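Long-range contact in uncharacterized protein (Bacteroides ovatus, PDB 4FXT), which is of unknown function but pairs an N-terminal domain of the transthyretin clan with a C-terminal domain of the E-set clan: residues A8-K13 against V55-G60. Sequence-based numbering, arbitrary orientation.
Sequences ATLTGK and VSLFNG
The amide N of Leu-57 donates to Ala-8 O at 2.9 Å, coming in tilted 31° from the carbonyl plane, at one end of an antiparallel pairing in which main-chain bonds set the register and side chains pack on one face. The methyl of Ala-8 lies beside Asn-59, whose OD1 is taken up by the backbone N of Gly-86. Thr-9 faces Ser-56 as the non-hydrogen-bonded pair, both side chains on the face opposite to that of Leu-10 and Val-55, the more exposed one; the backbone of Thr-9 bonds instead to Thr-88 of strand 88-93, which runs parallel on its other edge. Leu-10 and Val-55 form a hydrogen-bonded pair: Leu-10 N reaches Val-55 O at 2.9 Å in a nearly straight bond (168°), and Leu-10 O accepts from Val-55 N at 3.0 Å, more bent at 140°. The strands stay paired beyond it through Gly-12 and Tyr-53. Leu-10 CB meets Val-55 CG1 and Leu-57 CD1, each at 3.9 Å. Its chi1 of 176° and chi2 of 64° together set Leu-10 CD2 4.1 Å from Leu-57 CD1, the two side chains crossing at a slant. Three main-chain bonds thus fix the register, whereas buried Leu-10 and Leu-57 pack on Leu-32, and Leu-57 and marginal Val-55 on Ile-43, consistent with the beta-sandwich of the transthyretin clan.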
loop_
_atom_site.group_PDB
_atom_site.type_symbol
_atom_site.label_atom_id
_atom_site.label_comp_id
_atom_site.label_asym_id
_atom_site.label_seq_id
_atom_site.Cartn_x
_atom_site.Cartn_y
_atom_site.Cartn_z
ATOM N N ALA A 8 -22.665 12.671 6.530
ATOM C CA ALA A 8 -22.484 11.423 5.774
ATOM C C ALA A 8 -21.059 10.827 5.894
ATOM O O ALA A 8 -20.148 11.484 6.399
ATOM C CB ALA A 8 -22.777 11.700 4.308
ATOM N N THR A 9 -20.883 9.578 5.395
ATOM C CA THR A 9 -19.602 8.861 5.404
ATOM C C THR A 9 -19.184 8.536 3.971
ATOM O O THR A 9 -19.918 7.847 3.266
ATOM C CB THR A 9 -19.709 7.561 6.261
ATOM O OG1 THR A 9 -20.194 7.859 7.560
ATOM C CG2 THR A 9 -18.406 6.856 6.408
ATOM N N LEU A 10 -17.994 9.004 3.548
ATOM C CA LEU A 10 -17.398 8.683 2.241
ATOM C C LEU A 10 -16.329 7.648 2.436
ATOM O O LEU A 10 -15.339 7.925 3.108
ATOM C CB LEU A 10 -16.828 9.899 1.493
ATOM C CG LEU A 10 -16.107 9.573 0.156
ATOM C CD1 LEU A 10 -17.068 8.979 -0.895
ATOM C CD2 LEU A 10 -15.419 10.788 -0.406
ATOM N N THR A 11 -16.520 6.457 1.869
ATOM C CA THR A 11 -15.544 5.364 1.999
ATOM C C THR A 11 -15.161 4.886 0.611
ATOM O O THR A 11 -15.831 5.203 -0.349
ATOM C CB THR A 11 -16.078 4.181 2.892
ATOM O OG1 THR A 11 -17.277 3.667 2.324
ATOM C CG2 THR A 11 -16.354 4.583 4.334
ATOM N N GLY A 12 -14.073 4.145 0.529
ATOM C CA GLY A 12 -13.562 3.607 -0.721
ATOM C C GLY A 12 -12.180 3.012 -0.562
ATOM O O GLY A 12 -11.750 2.711 0.552
ATOM N N LYS A 13 -11.486 2.833 -1.690
ATOM C CA LYS A 13 -10.161 2.232 -1.793
ATOM C C LYS A 13 -9.328 2.861 -2.898
ATOM O O LYS A 13 -9.885 3.212 -3.943
ATOM C CB LYS A 13 -10.276 0.717 -2.091
ATOM C CG LYS A 13 -10.948 -0.162 -1.056
ATOM C CD LYS A 13 -11.252 -1.584 -1.602
ATOM C CE LYS A 13 -12.334 -1.640 -2.667
ATOM N NZ LYS A 13 -12.658 -3.032 -3.054
ATOM N N VAL A 55 -13.991 8.968 5.572
ATOM C CA VAL A 55 -13.963 10.378 5.969
ATOM C C VAL A 55 -15.402 10.819 6.142
ATOM O O VAL A 55 -16.230 10.504 5.286
ATOM C CB VAL A 55 -13.160 11.261 4.944
ATOM C CG1 VAL A 55 -13.671 11.123 3.498
ATOM C CG2 VAL A 55 -13.071 12.724 5.380
ATOM N N SER A 56 -15.731 11.464 7.283
ATOM C CA SER A 56 -17.099 11.961 7.468
ATOM C C SER A 56 -17.155 13.374 6.896
ATOM O O SER A 56 -16.236 14.188 7.094
ATOM C CB SER A 56 -17.576 11.902 8.917
ATOM O OG SER A 56 -16.874 12.814 9.741
ATOM N N LEU A 57 -18.187 13.620 6.095
ATOM C CA LEU A 57 -18.399 14.874 5.383
ATOM C C LEU A 57 -19.826 15.325 5.413
ATOM O O LEU A 57 -20.732 14.499 5.566
ATOM C CB LEU A 57 -18.009 14.684 3.904
ATOM C CG LEU A 57 -16.628 14.211 3.539
ATOM C CD1 LEU A 57 -16.613 13.722 2.131
ATOM C CD2 LEU A 57 -15.594 15.275 3.763
ATOM N N PHE A 58 -20.053 16.613 5.153
ATOM C CA PHE A 58 -21.414 17.074 4.981
ATOM C C PHE A 58 -21.805 16.786 3.552
ATOM O O PHE A 58 -20.919 16.707 2.691
ATOM C CB PHE A 58 -21.584 18.557 5.354
ATOM C CG PHE A 58 -21.419 18.838 6.823
ATOM C CD1 PHE A 58 -22.428 18.508 7.729
ATOM C CD2 PHE A 58 -20.279 19.468 7.302
ATOM C CE1 PHE A 58 -22.270 18.748 9.102
ATOM C CE2 PHE A 58 -20.124 19.721 8.674
ATOM C CZ PHE A 58 -21.123 19.361 9.564
ATOM N N ASN A 59 -23.108 16.586 3.289
ATOM C CA ASN A 59 -23.597 16.331 1.932
ATOM C C ASN A 59 -23.255 17.510 1.006
ATOM O O ASN A 59 -23.206 18.656 1.444
ATOM C CB ASN A 59 -25.094 16.071 1.936
ATOM C CG ASN A 59 -25.465 14.846 2.708
ATOM O OD1 ASN A 59 -25.265 13.725 2.248
ATOM N ND2 ASN A 59 -25.992 15.035 3.911
ATOM N N GLY A 60 -23.043 17.207 -0.264
ATOM C CA GLY A 60 -22.669 18.186 -1.274
ATOM C C GLY A 60 -21.658 17.606 -2.233
ATOM O O GLY A 60 -21.273 16.440 -2.114
#